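Local coordinates for TRAP solute Binding Protein (Uncultured marine bacterium, PDB 5I7I) that binds aromatic acids such as 3-hydroxybenzoate as the solute-binding component of a TRAP transport system, probably delivering them to its membrane partner, at residues 154-162 against 293-303. Sequence-based numbering, arbitrary orientation. Where two conformers were deposited one is given.
Sequences KVIKSAADL and HSLSGGPLAEM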
ATOM      1  N   LYS A 154     -13.217  11.043  18.273  1.00 11.68           N
ATOM      2  CA  LYS A 154     -14.569  10.510  18.126  1.00 13.12           C
ATOM      3  C   LYS A 154     -14.503   9.040  17.730  1.00 10.13           C
ATOM      4  O   LYS A 154     -13.883   8.685  16.724  1.00  8.78           O
ATOM      5  CB  LYS A 154     -15.320  11.297  17.060  1.00 12.47           C
ATOM      6  CG  LYS A 154     -16.744  10.832  16.841  1.00 14.95           C
ATOM      7  CD  LYS A 154     -17.405  11.654  15.742  1.00 21.14           C
ATOM      8  CE  LYS A 154     -18.841  11.243  15.524  1.00 21.47           C
ATOM      9  NZ  LYS A 154     -19.348  11.918  14.291  1.00 22.48           N
ATOM     10  N   VAL A 155     -15.145   8.175  18.505  1.00  9.48           N
ATOM     11  CA  VAL A 155     -15.159   6.765  18.147  1.00  7.84           C
ATOM     12  C   VAL A 155     -16.052   6.567  16.931  1.00  7.02           C
ATOM     13  O   VAL A 155     -17.193   7.041  16.898  1.00  9.26           O
ATOM     14  CB  VAL A 155     -15.649   5.912  19.322  1.00  8.45           C
ATOM     15  CG1 VAL A 155     -15.786   4.450  18.898  1.00 10.83           C
ATOM     16  CG2 VAL A 155     -14.702   6.047  20.503  1.00 11.75           C
ATOM     17  N   ILE A 156     -15.562   5.826  15.954  1.00  7.16           N
ATOM     18  CA  ILE A 156     -16.327   5.510  14.751  1.00  6.30           C
ATOM     19  C   ILE A 156     -16.971   4.145  14.974  1.00  7.03           C
ATOM     20  O   ILE A 156     -16.327   3.098  14.848  1.00  7.89           O
ATOM     21  CB  ILE A 156     -15.476   5.569  13.480  1.00  7.13           C
ATOM     22  CG1 ILE A 156     -14.838   6.954  13.322  1.00  7.49           C
ATOM     23  CG2 ILE A 156     -16.326   5.211  12.263  1.00  8.08           C
ATOM     24  CD1 ILE A 156     -15.809   8.119  13.303  1.00  9.25           C
ATOM     25  N   LYS A 157     -18.270   4.161  15.304  1.00  9.68           N
ATOM     26  CA  LYS A 157     -19.049   2.948  15.529  1.00  9.17           C
ATOM     27  C   LYS A 157     -19.836   2.515  14.310  1.00 10.28           C
ATOM     28  O   LYS A 157     -20.271   1.361  14.249  1.00 11.93           O
ATOM     29  CB  LYS A 157     -20.099   3.183  16.619  1.00 14.83           C
ATOM     30  CG  LYS A 157     -19.562   3.664  17.937  1.00 14.47           C
ATOM     31  CD  LYS A 157     -20.720   3.895  18.899  1.00 17.05           C
ATOM     32  CE  LYS A 157     -20.994   5.379  19.148  1.00 24.58           C
ATOM     33  NZ  LYS A 157     -21.454   6.132  17.952  1.00 22.25           N
ATOM     34  N   SER A 158     -20.056   3.417  13.367  1.00  9.65           N
ATOM     35  CA  SER A 158     -20.891   3.146  12.206  1.00 10.69           C
ATOM     36  C   SER A 158     -20.562   4.206  11.165  1.00 11.82           C
ATOM     37  O   SER A 158     -19.919   5.216  11.457  1.00 12.65           O
ATOM     38  CB  SER A 158     -22.391   3.188  12.534  1.00 12.72           C
ATOM     39  OG  SER A 158     -22.819   4.526  12.721  1.00 18.90           O
ATOM     40  N   ALA A 159     -21.030   3.964   9.944  1.00  9.56           N
ATOM     41  CA  ALA A 159     -20.852   4.922   8.854  1.00 12.38           C
ATOM     42  C   ALA A 159     -21.351   6.315   9.224  1.00 11.61           C
ATOM     43  O   ALA A 159     -20.728   7.324   8.868  1.00 13.20           O
ATOM     44  CB  ALA A 159     -21.579   4.425   7.607  1.00 17.21           C
ATOM     45  N   ALA A 160     -22.481   6.399   9.931  1.00 10.25           N
ATOM     46  CA  ALA A 160     -23.049   7.706  10.237  1.00 11.38           C
ATOM     47  C   ALA A 160     -22.083   8.555  11.059  1.00  9.20           C
ATOM     48  O   ALA A 160     -22.132   9.791  10.988  1.00 10.08           O
ATOM     49  CB  ALA A 160     -24.358   7.536  10.999  1.00 15.40           C
ATOM     50  N   ASP A 161     -21.224   7.923  11.865  1.00  9.78           N
ATOM     51  CA  ASP A 161     -20.265   8.688  12.661  1.00  8.89           C
ATOM     52  C   ASP A 161     -19.242   9.398  11.798  1.00  9.99           C
ATOM     53  O   ASP A 161     -18.589  10.330  12.275  1.00 11.20           O
ATOM     54  CB  ASP A 161     -19.552   7.793  13.665  1.00  9.40           C
ATOM     55  CG  ASP A 161     -20.466   7.302  14.748  1.00 11.47           C
ATOM     56  OD1 ASP A 161     -21.431   8.014  15.107  1.00 14.56           O
ATOM     57  OD2 ASP A 161     -20.207   6.203  15.275  1.00 11.51           O
ATOM     58  N   LEU A 162     -19.091   8.985  10.547  1.00  9.42           N
ATOM     59  CA  LEU A 162     -18.196   9.662   9.625  1.00  8.80           C
ATOM     60  C   LEU A 162     -18.824  10.855   8.929  1.00  9.97           C
ATOM     61  O   LEU A 162     -18.093  11.615   8.287  1.00 11.01           O
ATOM     62  CB  LEU A 162     -17.721   8.682   8.554  1.00  9.55           C
ATOM     63  CG  LEU A 162     -16.821   7.559   9.064  1.00  9.34           C
ATOM     64  CD1 LEU A 162     -16.658   6.533   7.977  1.00 12.19           C
ATOM     65  CD2 LEU A 162     -15.473   8.107   9.501  1.00 10.27           C
ATOM     66  N   HIS A 293     -11.747  -0.026  18.395  1.00  6.64           N
ATOM     67  CA  HIS A 293     -13.104  -0.524  18.301  1.00  6.63           C
ATOM     68  C   HIS A 293     -13.201  -1.347  17.024  1.00  6.69           C
ATOM     69  O   HIS A 293     -12.714  -0.929  15.975  1.00  8.10           O
ATOM     70  CB  HIS A 293     -14.074   0.654  18.230  1.00  7.27           C
ATOM     71  CG  HIS A 293     -15.519   0.261  18.191  1.00  6.95           C
ATOM     72  ND1 HIS A 293     -16.125  -0.454  19.196  1.00  9.15           N
ATOM     73  CD2 HIS A 293     -16.482   0.504  17.267  1.00  8.54           C
ATOM     74  CE1 HIS A 293     -17.399  -0.646  18.889  1.00  9.90           C
ATOM     75  NE2 HIS A 293     -17.641  -0.077  17.721  1.00  8.00           N
ATOM     76  N   SER A 294     -13.860  -2.491  17.096  1.00  8.26           N
ATOM     77  CA  SER A 294     -13.932  -3.415  15.971  1.00 10.19           C
ATOM     78  C   SER A 294     -15.387  -3.569  15.537  1.00 10.48           C
ATOM     79  O   SER A 294     -16.219  -4.084  16.292  1.00 13.09           O
ATOM     80  CB  SER A 294     -13.329  -4.759  16.367  1.00 11.91           C
ATOM     81  OG  SER A 294     -13.291  -5.612  15.237  1.00 17.21           O
ATOM     82  N   LEU A 295     -15.705  -3.112  14.329  1.00  7.92           N
ATOM     83  CA  LEU A 295     -17.070  -3.181  13.837  1.00 10.38           C
ATOM     84  C   LEU A 295     -17.495  -4.614  13.566  1.00  9.25           C
ATOM     85  O   LEU A 295     -16.732  -5.432  13.034  1.00  9.60           O
ATOM     86  CB  LEU A 295     -17.201  -2.392  12.540  1.00 11.97           C
ATOM     87  CG  LEU A 295     -16.778  -0.927  12.615  1.00 12.15           C
ATOM     88  CD1 LEU A 295     -17.062  -0.262  11.280  1.00 17.45           C
ATOM     89  CD2 LEU A 295     -17.504  -0.206  13.722  1.00 14.81           C
ATOM     90  N   SER A 296     -18.729  -4.918  13.940  0.64 10.70           N
ATOM     91  CA  SER A 296     -19.336  -6.207  13.665  0.64 12.86           C
ATOM     92  C   SER A 296     -20.823  -5.982  13.421  0.64 12.48           C
ATOM     93  O   SER A 296     -21.311  -4.846  13.415  0.64 12.24           O
ATOM     94  CB  SER A 296     -19.117  -7.168  14.841  0.64 16.43           C
ATOM     95  OG  SER A 296     -19.911  -6.790  15.952  0.64 22.63           O
ATOM     96  N   GLY A 297     -21.538  -7.081  13.201  1.00 11.14           N
ATOM     97  CA  GLY A 297     -22.993  -7.030  13.163  1.00  9.38           C
ATOM     98  C   GLY A 297     -23.539  -6.014  12.178  1.00 12.78           C
ATOM     99  O   GLY A 297     -23.065  -5.881  11.048  1.00 11.70           O
ATOM    100  N   GLY A 298     -24.559  -5.279  12.613  1.00 12.67           N
ATOM    101  CA  GLY A 298     -25.233  -4.321  11.771  1.00 11.49           C
ATOM    102  C   GLY A 298     -24.330  -3.241  11.196  1.00 11.03           C
ATOM    103  O   GLY A 298     -24.340  -2.958   9.994  1.00 10.81           O
ATOM    104  N   PRO A 299     -23.556  -2.585  12.059  1.00 10.05           N
ATOM    105  CA  PRO A 299     -22.656  -1.536  11.551  1.00  9.93           C
ATOM    106  C   PRO A 299     -21.683  -2.042  10.510  1.00 10.31           C
ATOM    107  O   PRO A 299     -21.410  -1.343   9.524  1.00 10.10           O
ATOM    108  CB  PRO A 299     -21.943  -1.042  12.816  1.00 10.16           C
ATOM    109  CG  PRO A 299     -22.915  -1.317  13.909  1.00 10.77           C
ATOM    110  CD  PRO A 299     -23.612  -2.595  13.530  1.00 11.81           C
ATOM    111  N   LEU A 300     -21.146  -3.241  10.694  1.00  9.68           N
ATOM    112  CA  LEU A 300     -20.236  -3.781   9.692  1.00  9.39           C
ATOM    113  C   LEU A 300     -20.982  -4.096   8.407  1.00  8.67           C
ATOM    114  O   LEU A 300     -20.496  -3.783   7.306  1.00  9.86           O
ATOM    115  CB  LEU A 300     -19.532  -5.024  10.239  1.00  9.17           C
ATOM    116  CG  LEU A 300     -18.627  -5.759   9.251  1.00  8.54           C
ATOM    117  CD1 LEU A 300     -17.508  -4.868   8.748  1.00 10.98           C
ATOM    118  CD2 LEU A 300     -18.092  -6.997   9.913  1.00 10.77           C
ATOM    119  N   ALA A 301     -22.157  -4.720   8.524  1.00  9.67           N
ATOM    120  CA  ALA A 301     -22.941  -5.058   7.339  1.00  9.67           C
ATOM    121  C   ALA A 301     -23.291  -3.818   6.525  1.00  8.78           C
ATOM    122  O   ALA A 301     -23.299  -3.849   5.287  1.00 10.77           O
ATOM    123  CB  ALA A 301     -24.209  -5.824   7.741  1.00  9.24           C
ATOM    124  N   GLU A 302     -23.587  -2.716   7.207  1.00 10.42           N
ATOM    125  CA  GLU A 302     -23.900  -1.471   6.520  1.00  8.75           C
ATOM    126  C   GLU A 302     -22.710  -0.972   5.703  1.00  8.40           C
ATOM    127  O   GLU A 302     -22.875  -0.509   4.562  1.00 10.19           O
ATOM    128  CB  GLU A 302     -24.324  -0.454   7.572  1.00 10.36           C
ATOM    129  CG  GLU A 302     -24.652   0.885   7.035  1.00 13.22           C
ATOM    130  CD  GLU A 302     -25.300   1.750   8.100  1.00 19.21           C
ATOM    131  OE1 GLU A 302     -26.419   2.246   7.854  1.00 27.95           O
ATOM    132  OE2 GLU A 302     -24.706   1.892   9.199  1.00 17.07           O
ATOM    133  N   MET A 303     -21.503  -1.049   6.272  1.00  9.72           N
ATOM    134  CA  MET A 303     -20.316  -0.657   5.514  1.00  9.95           C
ATOM    135  C   MET A 303     -20.084  -1.583   4.329  1.00 10.20           C
ATOM    136  O   MET A 303     -19.739  -1.112   3.240  1.00 10.31           O
ATOM    137  CB  MET A 303     -19.086  -0.617   6.397  1.00  9.33           C
ATOM    138  CG  MET A 303     -19.128   0.510   7.381  1.00 13.21           C
ATOM    139  SD  MET A 303     -17.480   0.938   7.956  1.00 11.33           S
ATOM    140  CE  MET A 303     -17.886   2.364   8.956  1.00 14.09           C
TER
HETATM  141  O   HOH W   1     -20.032  -0.434  16.273  1.00 12.20           O
HETATM  142  O   HOH W   2     -24.641   4.317  10.103  1.00 14.93           O
HETATM  143  O   HOH W   3     -22.052   1.369   9.584  1.00 14.47           O
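V155 meets H293 first, its CG1 4.2 Å from H293 CB and oblique to the imidazole. The carbonyl of I156 addresses the ring edge instead: I156 O lies near the ring plane, 3.6 Å from H293 CD2. A chi1 of -177° sets the H293 ring beside its own carbonyl carbon and directs it to this loop, where a water in the ring plane bonds to NE2 and donates to K157 O. That same carbonyl oxygen is packed by carbon, with L295 CD2 at 3.2 Å and P299 CB at 3.3 Å from K157 O. Within the loop, D161 OD2 takes K157 N on its anti lone pair (2.8 Å) and K157 NZ on the syn side, a salt bridge that ties the turn to itself. From S158 on, two further waters link the loop to the helix: one joins S158 OG and A160 N to E302 OE2; the other accepts from A159 N at 2.8 Å and donates to both P299 O and E302 OE2, so the carboxylate oxygen receives two water bonds. The M303 side chain, extended beyond CG, brings CE to 3.7 Å from A159 N and 4.5 Å from L162 CD1. The loop, which links strands 148-151 and 166-169, thus packs against the junction of edge strand 291-295 and helix 297-320; I156 rests on strand 148-151, while H293 and L295 pair with strand 223-227.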